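Local atomic coordinates of putative Type I topoisomerase (Deinococcus radiodurans, PDB entry 3M4A), a protein that probably relaxes DNA supercoils as a type IB topoisomerase, breaking and rejoining one strand without ATP. Residues 295-300 with 332-337; 97-102 with 327-332; 237-242 with 287-292; 61-66 with 230-235. One frame throughout, in Å; residues are numbered along the deposited sequence.

Contact 1: residues 295-300 with 332-337; sequences FDRYLD and LESERT
Arg297 reaches across from helix 292-299 to Ser334 and Glu335 on helix 323-337. Its CB already points toward the partner segment, and CG, beside the backbone N and opposite the carbonyl carbon (chi1 -62°), packs on Met331 CG. The chain then bends at chi2, passing CD along Ser334 OG before the guanidinium turns its edge to the neighbouring helix. NE and NH2 both donate to Ser334 OG, each at 3.0 Å, a side-on grip by two nitrogens with the oxygen almost exactly in the guanidinium plane. That oxygen also hydrogen-bonds Met331 O within its own helix, which leaves it well placed to accept from the arginine. The contact ties two helices of the C-terminal part of this type IB topoisomerase at the protein surface, about 21 Å from the nearest atom of the bound DNA. NH2 has a second acceptor, Glu335 OE1 at 2.9 Å, in a fairly straight salt bridge (166°) that uses the anti lone pair of the carboxylate. Guanidinium and carboxylate are nearly coplanar, 24° apart. NH1 turns instead to water 1, 3.0 Å away, which donates to Glu335 OE1 and to Asp296 OD2, each at 2.8 Å. The water thus sits between two carboxylates whose oxygens, Asp296 OD2 and Glu335 OE1, lie 4.9 Å apart, and the nearby arginine probably eases their mutual repulsion.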
loop_
_atom_site.group_PDB
_atom_site.type_symbol
_atom_site.label_atom_id
_atom_site.label_comp_id
_atom_site.label_asym_id
_atom_site.label_seq_id
_atom_site.Cartn_x
_atom_site.Cartn_y
_atom_site.Cartn_z
ATOM N N PHE A 295 14.484 12.312 6.351
ATOM C CA PHE A 295 14.890 13.337 7.324
ATOM C C PHE A 295 16.367 13.715 7.140
ATOM O O PHE A 295 16.700 14.895 7.169
ATOM C CB PHE A 295 14.640 12.843 8.754
ATOM C CG PHE A 295 13.187 12.859 9.170
ATOM C CD1 PHE A 295 12.166 13.118 8.256
ATOM C CD2 PHE A 295 12.842 12.612 10.485
ATOM C CE1 PHE A 295 10.842 13.138 8.661
ATOM C CE2 PHE A 295 11.501 12.630 10.892
ATOM C CZ PHE A 295 10.512 12.889 9.965
ATOM N N ASP A 296 17.227 12.720 6.929
ATOM C CA ASP A 296 18.644 12.969 6.581
ATOM C C ASP A 296 18.767 13.921 5.394
ATOM O O ASP A 296 19.476 14.934 5.449
ATOM C CB ASP A 296 19.386 11.677 6.232
ATOM C CG ASP A 296 19.607 10.763 7.423
ATOM O OD1 ASP A 296 19.554 11.218 8.592
ATOM O OD2 ASP A 296 19.830 9.569 7.165
ATOM N N ARG A 297 18.048 13.627 4.311
ATOM C CA ARG A 297 18.115 14.497 3.151
ATOM C C ARG A 297 17.627 15.906 3.461
ATOM O O ARG A 297 18.256 16.896 3.064
ATOM C CB ARG A 297 17.364 13.882 1.965
ATOM C CG ARG A 297 17.939 12.573 1.491
ATOM C CD ARG A 297 19.367 12.651 0.929
ATOM N NE ARG A 297 19.753 11.299 0.570
ATOM C CZ ARG A 297 20.264 10.400 1.414
ATOM N NH1 ARG A 297 20.510 10.728 2.681
ATOM N NH2 ARG A 297 20.537 9.173 1.005
ATOM N N TYR A 298 16.524 16.015 4.200
ATOM C CA TYR A 298 16.000 17.321 4.580
ATOM C C TYR A 298 17.037 18.140 5.347
ATOM O O TYR A 298 17.219 19.325 5.086
ATOM C CB TYR A 298 14.726 17.163 5.414
ATOM C CG TYR A 298 14.098 18.484 5.759
ATOM C CD1 TYR A 298 13.453 19.243 4.782
ATOM C CD2 TYR A 298 14.176 19.002 7.055
ATOM C CE1 TYR A 298 12.884 20.465 5.088
ATOM C CE2 TYR A 298 13.606 20.220 7.376
ATOM C CZ TYR A 298 12.964 20.952 6.397
ATOM O OH TYR A 298 12.403 22.173 6.699
ATOM N N LEU A 299 17.719 17.495 6.277
ATOM C CA LEU A 299 18.744 18.155 7.095
ATOM C C LEU A 299 19.964 18.612 6.284
ATOM O O LEU A 299 20.672 19.542 6.693
ATOM C CB LEU A 299 19.168 17.242 8.248
ATOM C CG LEU A 299 18.088 17.107 9.325
ATOM C CD1 LEU A 299 18.439 16.023 10.328
ATOM C CD2 LEU A 299 17.848 18.421 10.021
ATOM N N ASP A 300 20.177 17.984 5.135
ATOM C CA ASP A 300 21.198 18.389 4.172
ATOM C C ASP A 300 20.645 19.308 3.068
ATOM O O ASP A 300 21.333 19.561 2.072
ATOM C CB ASP A 300 21.841 17.140 3.550
ATOM C CG ASP A 300 22.822 16.446 4.498
ATOM O OD1 ASP A 300 23.236 17.066 5.493
ATOM O OD2 ASP A 300 23.172 15.286 4.239
ATOM N N LEU A 332 15.239 7.494 -2.002
ATOM C CA LEU A 332 15.663 6.308 -1.260
ATOM C C LEU A 332 16.835 5.622 -1.951
ATOM O O LEU A 332 17.760 5.143 -1.289
ATOM C CB LEU A 332 14.522 5.322 -1.076
ATOM C CG LEU A 332 13.375 5.821 -0.194
ATOM C CD1 LEU A 332 12.224 4.806 -0.246
ATOM C CD2 LEU A 332 13.821 6.072 1.260
ATOM N N GLU A 333 16.795 5.586 -3.278
ATOM C CA GLU A 333 17.897 5.003 -4.054
ATOM C C GLU A 333 19.241 5.733 -3.828
ATOM O O GLU A 333 20.307 5.116 -3.961
ATOM C CB GLU A 333 17.527 4.915 -5.544
ATOM C CG GLU A 333 16.506 3.803 -5.809
ATOM C CD GLU A 333 16.032 3.714 -7.255
ATOM O OE1 GLU A 333 16.003 4.752 -7.965
ATOM O OE2 GLU A 333 15.663 2.586 -7.666
ATOM N N SER A 334 19.208 7.010 -3.454
ATOM C CA SER A 334 20.453 7.735 -3.192
ATOM C C SER A 334 21.224 7.175 -1.989
ATOM O O SER A 334 22.432 7.391 -1.884
ATOM C CB SER A 334 20.196 9.231 -3.002
ATOM O OG SER A 334 19.548 9.506 -1.779
ATOM N N GLU A 335 20.540 6.472 -1.087
ATOM C CA GLU A 335 21.201 5.889 0.084
ATOM C C GLU A 335 22.119 4.742 -0.351
ATOM O O GLU A 335 23.204 4.560 0.207
ATOM C CB GLU A 335 20.167 5.408 1.109
ATOM C CG GLU A 335 20.751 4.910 2.456
ATOM C CD GLU A 335 21.304 6.009 3.365
ATOM O OE1 GLU A 335 21.230 7.210 3.045
ATOM O OE2 GLU A 335 21.827 5.654 4.440
ATOM N N ARG A 336 21.683 3.981 -1.353
ATOM C CA ARG A 336 22.510 2.935 -1.954
ATOM C C ARG A 336 23.751 3.542 -2.583
ATOM O O ARG A 336 24.864 3.039 -2.393
ATOM C CB ARG A 336 21.717 2.165 -3.017
ATOM C CG ARG A 336 22.507 1.069 -3.734
ATOM C CD ARG A 336 21.623 0.267 -4.661
ATOM N NE ARG A 336 20.574 -0.442 -3.927
ATOM C CZ ARG A 336 20.758 -1.565 -3.227
ATOM N NH1 ARG A 336 21.957 -2.145 -3.156
ATOM N NH2 ARG A 336 19.733 -2.120 -2.595
ATOM N N THR A 337 23.551 4.628 -3.326
ATOM C CA THR A 337 24.641 5.321 -4.007
ATOM C C THR A 337 25.646 5.913 -3.015
ATOM O O THR A 337 26.830 6.024 -3.336
ATOM C CB THR A 337 24.106 6.439 -4.923
ATOM O OG1 THR A 337 23.152 5.887 -5.841
ATOM C CG2 THR A 337 25.243 7.101 -5.704
HETATM O O HOH W 1 21.593 9.101 5.015
#

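Contact 2: residues 97-102 with 327-332; sequences RFAGAL and ALKRML
Lys329 lays its aliphatic chain over Ala99 and ends beside Gly100, where helix 323-337 packs against helix 91-113. It is a helix-helix contact with small residues on one side and a long one on the other: Ala99 and Lys329 face each other with their CA atoms 6.4 Å apart, and both CB atoms point toward the opposing helix. The lysine stays extended from CB to its tip, with CG opposite the backbone N (chi1 -168°) and every later torsion also anti, so that its methylenes run past the methyl group rather than ending on it. Ala99 CB meets Lys329 CG at 3.8 Å and Lys329 CD at 3.9 Å. Farther along, Lys329 CE comes to 4.1 Å from Gly100 N. On the buried side, Trp241 of helix 235-254 touches both Ala99 and Leu328, while Leu332 packs on Leu95 and Thr96 of helix 91-113. The ammonium group lies on the more exposed side, with Gly100 CA 4.0 Å from Lys329 NZ. Water 2 links the two segments' polar groups, accepting from Lys329 NZ at 2.9 Å and donating to Ala99 O at 2.8 Å.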
loop_
_atom_site.group_PDB
_atom_site.type_symbol
_atom_site.label_atom_id
_atom_site.label_comp_id
_atom_site.label_asym_id
_atom_site.label_seq_id
_atom_site.Cartn_x
_atom_site.Cartn_y
_atom_site.Cartn_z
ATOM N N ARG A 97 12.363 -1.549 -2.765
ATOM C CA ARG A 97 11.857 -2.729 -3.433
ATOM C C ARG A 97 10.328 -2.711 -3.515
ATOM O O ARG A 97 9.757 -3.056 -4.543
ATOM C CB ARG A 97 12.345 -4.000 -2.744
ATOM C CG ARG A 97 12.209 -5.240 -3.610
ATOM C CD ARG A 97 13.181 -5.250 -4.810
ATOM N NE ARG A 97 14.562 -5.511 -4.410
ATOM C CZ ARG A 97 15.082 -6.716 -4.174
ATOM N NH1 ARG A 97 14.340 -7.813 -4.271
ATOM N NH2 ARG A 97 16.357 -6.827 -3.828
ATOM N N PHE A 98 9.674 -2.281 -2.443
ATOM C CA PHE A 98 8.213 -2.108 -2.469
ATOM C C PHE A 98 7.786 -1.147 -3.591
ATOM O O PHE A 98 6.830 -1.427 -4.322
ATOM C CB PHE A 98 7.713 -1.604 -1.119
ATOM C CG PHE A 98 6.220 -1.474 -1.030
ATOM C CD1 PHE A 98 5.421 -2.600 -1.036
ATOM C CD2 PHE A 98 5.612 -0.227 -0.916
ATOM C CE1 PHE A 98 4.050 -2.514 -0.934
ATOM C CE2 PHE A 98 4.221 -0.124 -0.809
ATOM C CZ PHE A 98 3.446 -1.264 -0.838
ATOM N N ALA A 99 8.504 -0.036 -3.763
ATOM C CA ALA A 99 8.209 0.909 -4.836
ATOM C C ALA A 99 8.364 0.248 -6.203
ATOM O O ALA A 99 7.658 0.588 -7.151
ATOM C CB ALA A 99 9.123 2.131 -4.731
ATOM N N GLY A 100 9.275 -0.716 -6.288
ATOM C CA GLY A 100 9.423 -1.534 -7.496
ATOM C C GLY A 100 8.252 -2.458 -7.808
ATOM O O GLY A 100 8.076 -2.839 -8.978
ATOM N N ALA A 101 7.476 -2.823 -6.784
ATOM C CA ALA A 101 6.303 -3.704 -6.911
ATOM C C ALA A 101 5.008 -2.923 -7.162
ATOM O O ALA A 101 4.000 -3.497 -7.542
ATOM C CB ALA A 101 6.134 -4.571 -5.668
ATOM N N LEU A 102 5.025 -1.615 -6.939
ATOM C CA LEU A 102 3.783 -0.843 -7.042
ATOM C C LEU A 102 3.270 -0.710 -8.483
ATOM O O LEU A 102 2.074 -0.727 -8.690
ATOM C CB LEU A 102 3.938 0.543 -6.400
ATOM C CG LEU A 102 3.957 0.604 -4.861
ATOM C CD1 LEU A 102 4.339 2.021 -4.390
ATOM C CD2 LEU A 102 2.618 0.169 -4.287
ATOM N N ALA A 327 9.734 10.440 -7.165
ATOM C CA ALA A 327 10.805 11.209 -6.544
ATOM C C ALA A 327 11.254 10.547 -5.243
ATOM O O ALA A 327 12.456 10.514 -4.941
ATOM C CB ALA A 327 10.394 12.647 -6.326
ATOM N N LEU A 328 10.305 10.018 -4.466
ATOM C CA LEU A 328 10.662 9.291 -3.239
ATOM C C LEU A 328 11.533 8.059 -3.521
ATOM O O LEU A 328 12.547 7.808 -2.844
ATOM C CB LEU A 328 9.405 8.884 -2.453
ATOM C CG LEU A 328 9.668 8.081 -1.166
ATOM C CD1 LEU A 328 10.520 8.880 -0.195
ATOM C CD2 LEU A 328 8.347 7.678 -0.512
ATOM N N LYS A 329 11.150 7.289 -4.530
ATOM C CA LYS A 329 11.931 6.136 -4.917
ATOM C C LYS A 329 13.368 6.530 -5.207
ATOM O O LYS A 329 14.286 5.886 -4.732
ATOM C CB LYS A 329 11.355 5.456 -6.144
ATOM C CG LYS A 329 11.986 4.090 -6.367
ATOM C CD LYS A 329 11.483 3.390 -7.584
ATOM C CE LYS A 329 12.052 1.976 -7.614
ATOM N NZ LYS A 329 11.835 1.291 -8.913
ATOM N N ARG A 330 13.532 7.588 -5.987
ATOM C CA ARG A 330 14.864 8.072 -6.354
ATOM C C ARG A 330 15.622 8.602 -5.138
ATOM O O ARG A 330 16.832 8.362 -5.013
ATOM C CB ARG A 330 14.757 9.114 -7.453
ATOM C CG ARG A 330 14.376 8.496 -8.782
ATOM C CD ARG A 330 14.191 9.535 -9.861
ATOM N NE ARG A 330 15.407 10.303 -10.080
ATOM C CZ ARG A 330 16.447 9.896 -10.796
ATOM N NH1 ARG A 330 16.446 8.711 -11.401
ATOM N NH2 ARG A 330 17.505 10.684 -10.901
ATOM N N MET A 331 14.920 9.283 -4.227
ATOM C CA MET A 331 15.562 9.714 -2.970
ATOM C C MET A 331 16.064 8.526 -2.157
ATOM O O MET A 331 17.199 8.548 -1.650
ATOM C CB MET A 331 14.618 10.577 -2.129
ATOM C CG MET A 331 15.234 11.070 -0.840
ATOM S SD MET A 331 14.056 11.947 0.211
ATOM C CE MET A 331 14.083 13.569 -0.514
ATOM N N LEU A 332 15.239 7.494 -2.002
ATOM C CA LEU A 332 15.663 6.308 -1.260
ATOM C C LEU A 332 16.835 5.622 -1.951
ATOM O O LEU A 332 17.760 5.143 -1.289
ATOM C CB LEU A 332 14.522 5.322 -1.076
ATOM C CG LEU A 332 13.375 5.821 -0.194
ATOM C CD1 LEU A 332 12.224 4.806 -0.246
ATOM C CD2 LEU A 332 13.821 6.072 1.260
HETATM O O HOH W 2 9.029 1.324 -9.454
#

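Contact 3: residues 237-242 with 287-292; sequences DFRTWG and GSYICP
The Tyr289 ring is met obliquely by Arg239 CB and Thr240 CG2, while Thr240 N and water 3 lie in its plane, at the edge. The Arg239 guanidinium stands 78° to this ring and has the tyrosine hydroxyl near its own plane, at its edge. Arg239 NE and Tyr289 OH, 4.1 Å apart, are bridged by water 3, which accepts from NE at 3.0 Å and hydrogen-bonds OH at 2.7 Å; water 4 adds a weak link from NH2. Outside the pair, Arg135 O and Leu278 O hold the guanidinium. Carbon contacts add to this, Arg239 CB to Tyr289 CE2 at 3.9 Å and Thr240 CG2 to Tyr289 CD2 at 3.8 Å. With an alanine at Tyr289, both waters would probably lose their hydroxyl partner, and Arg239 CB and the Thr240 methyl the ring beside them. The backbones are close too: Thr240 O and Tyr289 O, two acceptors, come within 3.3 Å, and Thr244 OG1 hydrogen-bonds Thr240 O, with Tyr289 O a weak second acceptor. The wider pi-type turn at 287-289 leads through Ile290 into Cys291, the N-cap of helix 292-299, resting this helix-to-helix junction against helix 235-254 in the type IB catalytic core.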
loop_
_atom_site.group_PDB
_atom_site.type_symbol
_atom_site.label_atom_id
_atom_site.label_comp_id
_atom_site.label_asym_id
_atom_site.label_seq_id
_atom_site.Cartn_x
_atom_site.Cartn_y
_atom_site.Cartn_z
ATOM N N ASP A 237 3.096 -2.535 4.718
ATOM C CA ASP A 237 4.000 -1.806 3.837
ATOM C C ASP A 237 3.331 -0.574 3.208
ATOM O O ASP A 237 4.012 0.397 2.888
ATOM C CB ASP A 237 4.586 -2.723 2.761
ATOM C CG ASP A 237 5.560 -3.737 3.340
ATOM O OD1 ASP A 237 6.612 -3.300 3.853
ATOM O OD2 ASP A 237 5.264 -4.954 3.289
ATOM N N PHE A 238 2.013 -0.579 3.045
ATOM C CA PHE A 238 1.336 0.635 2.544
ATOM C C PHE A 238 1.420 1.779 3.552
ATOM O O PHE A 238 1.476 2.953 3.163
ATOM C CB PHE A 238 -0.135 0.381 2.239
ATOM C CG PHE A 238 -0.387 -0.474 1.022
ATOM C CD1 PHE A 238 -0.004 -0.038 -0.243
ATOM C CD2 PHE A 238 -1.047 -1.684 1.144
ATOM C CE1 PHE A 238 -0.248 -0.807 -1.363
ATOM C CE2 PHE A 238 -1.301 -2.472 0.021
ATOM C CZ PHE A 238 -0.901 -2.028 -1.239
ATOM N N ARG A 239 1.451 1.446 4.843
ATOM C CA ARG A 239 1.514 2.470 5.881
ATOM C C ARG A 239 2.923 3.010 6.093
ATOM O O ARG A 239 3.098 4.206 6.279
ATOM C CB ARG A 239 0.893 1.967 7.187
ATOM C CG ARG A 239 -0.625 2.014 7.116
ATOM C CD ARG A 239 -1.289 1.212 8.215
ATOM N NE ARG A 239 -0.923 1.686 9.558
ATOM C CZ ARG A 239 -1.455 2.749 10.161
ATOM N NH1 ARG A 239 -2.368 3.500 9.556
ATOM N NH2 ARG A 239 -1.067 3.056 11.394
ATOM N N THR A 240 3.932 2.147 6.001
ATOM C CA THR A 240 5.317 2.600 6.081
ATOM C C THR A 240 5.716 3.385 4.806
ATOM O O THR A 240 6.277 4.468 4.892
ATOM C CB THR A 240 6.290 1.430 6.324
ATOM O OG1 THR A 240 6.167 0.461 5.277
ATOM C CG2 THR A 240 6.010 0.763 7.677
ATOM N N TRP A 241 5.386 2.861 3.629
ATOM C CA TRP A 241 5.586 3.621 2.387
ATOM C C TRP A 241 4.790 4.921 2.399
ATOM O O TRP A 241 5.336 5.998 2.163
ATOM C CB TRP A 241 5.187 2.784 1.167
ATOM C CG TRP A 241 5.209 3.539 -0.125
ATOM C CD1 TRP A 241 4.120 4.026 -0.819
ATOM C CD2 TRP A 241 6.361 3.897 -0.893
ATOM N NE1 TRP A 241 4.532 4.641 -1.971
ATOM C CE2 TRP A 241 5.901 4.595 -2.043
ATOM C CE3 TRP A 241 7.738 3.708 -0.728
ATOM C CZ2 TRP A 241 6.767 5.101 -3.011
ATOM C CZ3 TRP A 241 8.601 4.200 -1.707
ATOM C CH2 TRP A 241 8.118 4.899 -2.825
ATOM N N GLY A 242 3.490 4.835 2.682
ATOM C CA GLY A 242 2.644 6.034 2.692
ATOM C C GLY A 242 2.995 7.058 3.744
ATOM O O GLY A 242 2.971 8.260 3.465
ATOM N N GLY A 287 9.670 6.202 14.961
ATOM C CA GLY A 287 10.405 4.954 15.169
ATOM C C GLY A 287 10.175 3.833 14.166
ATOM O O GLY A 287 11.106 3.078 13.865
ATOM N N SER A 288 8.950 3.706 13.651
ATOM C CA SER A 288 8.551 2.545 12.856
ATOM C C SER A 288 7.990 2.838 11.457
ATOM O O SER A 288 7.913 1.921 10.633
ATOM C CB SER A 288 7.498 1.739 13.616
ATOM O OG SER A 288 8.039 1.188 14.806
ATOM N N TYR A 289 7.580 4.076 11.185
ATOM C CA TYR A 289 6.874 4.344 9.941
ATOM C C TYR A 289 7.665 5.207 8.951
ATOM O O TYR A 289 7.825 4.805 7.799
ATOM C CB TYR A 289 5.456 4.872 10.223
ATOM C CG TYR A 289 4.547 3.786 10.764
ATOM C CD1 TYR A 289 4.415 3.569 12.138
ATOM C CD2 TYR A 289 3.861 2.940 9.903
ATOM C CE1 TYR A 289 3.604 2.553 12.634
ATOM C CE2 TYR A 289 3.043 1.921 10.389
ATOM C CZ TYR A 289 2.920 1.733 11.751
ATOM O OH TYR A 289 2.096 0.718 12.215
ATOM N N ILE A 290 8.195 6.348 9.387
ATOM C CA ILE A 290 8.903 7.248 8.470
ATOM C C ILE A 290 10.354 6.794 8.322
ATOM O O ILE A 290 11.095 6.717 9.317
ATOM C CB ILE A 290 8.902 8.715 8.966
ATOM C CG1 ILE A 290 7.479 9.251 9.171
ATOM C CG2 ILE A 290 9.642 9.614 7.982
ATOM C CD1 ILE A 290 7.416 10.582 9.878
ATOM N N CYS A 291 10.770 6.503 7.094
ATOM C CA CYS A 291 12.167 6.133 6.843
ATOM C C CYS A 291 13.084 7.329 7.156
ATOM O O CYS A 291 12.894 8.409 6.629
ATOM C CB CYS A 291 12.342 5.658 5.399
ATOM S SG CYS A 291 14.045 5.255 4.998
ATOM N N PRO A 292 14.111 7.131 8.009
ATOM C CA PRO A 292 14.944 8.262 8.418
ATOM C C PRO A 292 15.746 8.896 7.291
ATOM O O PRO A 292 16.185 10.044 7.391
ATOM C CB PRO A 292 15.892 7.644 9.462
ATOM C CG PRO A 292 15.926 6.219 9.160
ATOM C CD PRO A 292 14.559 5.864 8.605
HETATM O O HOH W 3 0.494 -0.726 10.567
HETATM O O HOH W 4 -0.402 0.946 13.931
#

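Contact 4: residues 61-66 with 230-235; sequences ENELQA and IGPFTA
Glu63 and Pro232, their CA atoms 6.8 Å apart, bring a loop that runs into a strand up to a turn without helix or strand. Residues 61-63 form the loop that enters strand 64-69, where Gln65 and Ala66 both face Arg78 in a classic beta bulge. In 230-235, the peptide between Gly231 and Pro232 is cis, and Phe233 N donates to Ile230 O at 2.9 Å, closing a type VIa turn with the proline at its third position. Thr234 then serves as N-cap of helix 235-254. The turn presents the proline ring to Glu63: Pro232 CG lies 3.7 Å from Glu63 O, and Pro232 CD lies 3.8 Å from Glu63 CG. Glu63 carries CG between its backbone N and carbonyl carbon (chi1 63°) and bends at chi2, which places the carboxylate beside Phe233. There Glu63 OE2 meets Phe233 CE2 at 3.7 Å, at the edge of the ring and near its plane, with the carboxylate turned 68° to it; the ring's C-H edge, probably slightly positive, is likely to suit the oxygen. The other oxygen, OE1, forms a salt bridge to Arg97 NH1. A leucine in place of Glu63 would probably leave Arg97 without its carboxylate mate and the rim of Phe233 without its oxygen. Around the pair, Pro232 packs on Tyr79 of strand 75-79 and on Phe83, while Phe233 lies against Arg94, Arg97 and Ala101 of helix 91-113 and meets Phe98 edge-to-face, so the N-terminal sheet, helix 91-113 and the turn before helix 235-254 converge here.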
loop_
_atom_site.group_PDB
_atom_site.type_symbol
_atom_site.label_atom_id
_atom_site.label_comp_id
_atom_site.label_asym_id
_atom_site.label_seq_id
_atom_site.Cartn_x
_atom_site.Cartn_y
_atom_site.Cartn_z
ATOM N N GLU A 61 17.971 -12.364 -6.452
ATOM C CA GLU A 61 17.555 -11.176 -5.697
ATOM C C GLU A 61 16.036 -10.997 -5.570
ATOM O O GLU A 61 15.566 -10.511 -4.542
ATOM C CB GLU A 61 18.176 -9.907 -6.300
ATOM C CG GLU A 61 19.632 -9.671 -5.890
ATOM C CD GLU A 61 20.581 -10.751 -6.395
ATOM O OE1 GLU A 61 20.289 -11.360 -7.446
ATOM O OE2 GLU A 61 21.622 -10.990 -5.741
ATOM N N ASN A 62 15.283 -11.381 -6.602
ATOM C CA ASN A 62 13.818 -11.216 -6.616
ATOM C C ASN A 62 13.115 -11.640 -5.325
ATOM O O ASN A 62 13.316 -12.754 -4.844
ATOM C CB ASN A 62 13.203 -12.002 -7.777
ATOM C CG ASN A 62 13.295 -11.267 -9.099
ATOM O OD1 ASN A 62 12.938 -10.094 -9.196
ATOM N ND2 ASN A 62 13.759 -11.962 -10.136
ATOM N N GLU A 63 12.280 -10.750 -4.785
ATOM C CA GLU A 63 11.527 -11.022 -3.556
ATOM C C GLU A 63 10.536 -12.183 -3.700
ATOM O O GLU A 63 10.232 -12.860 -2.716
ATOM C CB GLU A 63 10.800 -9.761 -3.052
ATOM C CG GLU A 63 9.721 -9.184 -3.993
ATOM C CD GLU A 63 10.251 -8.141 -4.970
ATOM O OE1 GLU A 63 11.478 -8.078 -5.179
ATOM O OE2 GLU A 63 9.436 -7.388 -5.546
ATOM N N LEU A 64 10.021 -12.389 -4.912
ATOM C CA LEU A 64 9.202 -13.565 -5.221
ATOM C C LEU A 64 10.048 -14.583 -5.988
ATOM O O LEU A 64 10.346 -14.390 -7.166
ATOM C CB LEU A 64 7.959 -13.183 -6.036
ATOM C CG LEU A 64 7.019 -14.344 -6.398
ATOM C CD1 LEU A 64 6.676 -15.187 -5.173
ATOM C CD2 LEU A 64 5.758 -13.823 -7.073
ATOM N N GLN A 65 10.421 -15.660 -5.305
ATOM C CA GLN A 65 11.365 -16.647 -5.843
ATOM C C GLN A 65 10.696 -17.745 -6.671
ATOM O O GLN A 65 11.296 -18.241 -7.623
ATOM C CB GLN A 65 12.199 -17.248 -4.708
ATOM C CG GLN A 65 13.314 -16.319 -4.241
ATOM C CD GLN A 65 14.480 -16.300 -5.210
ATOM O OE1 GLN A 65 15.105 -17.330 -5.447
ATOM N NE2 GLN A 65 14.775 -15.134 -5.778
ATOM N N ALA A 66 9.468 -18.122 -6.314
ATOM C CA ALA A 66 8.698 -19.076 -7.122
ATOM C C ALA A 66 7.191 -19.010 -6.858
ATOM O O ALA A 66 6.764 -18.657 -5.753
ATOM C CB ALA A 66 9.205 -20.496 -6.890
ATOM N N ILE A 230 0.796 -8.314 -4.090
ATOM C CA ILE A 230 2.037 -7.728 -3.556
ATOM C C ILE A 230 2.941 -8.639 -2.701
ATOM O O ILE A 230 4.038 -8.226 -2.335
ATOM C CB ILE A 230 1.775 -6.420 -2.734
ATOM C CG1 ILE A 230 0.835 -6.671 -1.551
ATOM C CG2 ILE A 230 1.252 -5.338 -3.646
ATOM C CD1 ILE A 230 0.862 -5.586 -0.469
ATOM N N GLY A 231 2.504 -9.851 -2.369
ATOM C CA GLY A 231 3.340 -10.742 -1.535
ATOM C C GLY A 231 4.746 -10.879 -2.104
ATOM O O GLY A 231 4.902 -10.966 -3.308
ATOM N N PRO A 232 5.786 -10.898 -1.249
ATOM C CA PRO A 232 5.807 -10.986 0.202
ATOM C C PRO A 232 5.533 -9.690 0.974
ATOM O O PRO A 232 5.515 -9.708 2.204
ATOM C CB PRO A 232 7.238 -11.458 0.483
ATOM C CG PRO A 232 8.026 -10.852 -0.582
ATOM C CD PRO A 232 7.154 -10.825 -1.801
ATOM N N PHE A 233 5.319 -8.581 0.278
ATOM C CA PHE A 233 4.935 -7.361 0.971
ATOM C C PHE A 233 3.537 -7.556 1.536
ATOM O O PHE A 233 2.791 -8.412 1.067
ATOM C CB PHE A 233 5.015 -6.155 0.044
ATOM C CG PHE A 233 6.387 -5.937 -0.542
ATOM C CD1 PHE A 233 7.411 -5.411 0.239
ATOM C CD2 PHE A 233 6.667 -6.278 -1.861
ATOM C CE1 PHE A 233 8.683 -5.204 -0.287
ATOM C CE2 PHE A 233 7.944 -6.086 -2.397
ATOM C CZ PHE A 233 8.955 -5.544 -1.612
ATOM N N THR A 234 3.205 -6.795 2.576
ATOM C CA THR A 234 1.917 -6.923 3.251
ATOM C C THR A 234 1.218 -5.574 3.366
ATOM O O THR A 234 1.794 -4.521 3.058
ATOM C CB THR A 234 2.075 -7.483 4.686
ATOM O OG1 THR A 234 2.640 -6.487 5.547
ATOM C CG2 THR A 234 2.961 -8.740 4.699
ATOM N N ALA A 235 -0.011 -5.600 3.868
ATOM C CA ALA A 235 -0.756 -4.350 4.057
ATOM C C ALA A 235 0.033 -3.308 4.856
ATOM O O ALA A 235 -0.097 -2.107 4.602
ATOM C CB ALA A 235 -2.126 -4.617 4.694
#

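Contacts 1 and 2 share Leu332 and helix 323-337, their centres about 13 Å apart, so this C-terminal helix is held from helix 292-299 and from helix 91-113. Contacts 2 and 3 have centres about 12 Å apart, contact 3 being nested along the chain in the loop that contact 2 closes; Trp241 on helix 235-254 links them. Contact 3 also touches contact 1, Cys291 packing on Leu332 and Ile290 on Phe295. Contact 4 crosses contact 2 in chain order and meets it through Arg97 and Phe233; its centre is about 25 Å from that of contact 1, with no direct touch. Together they bring the N-terminal sheet and the helices of the catalytic core together.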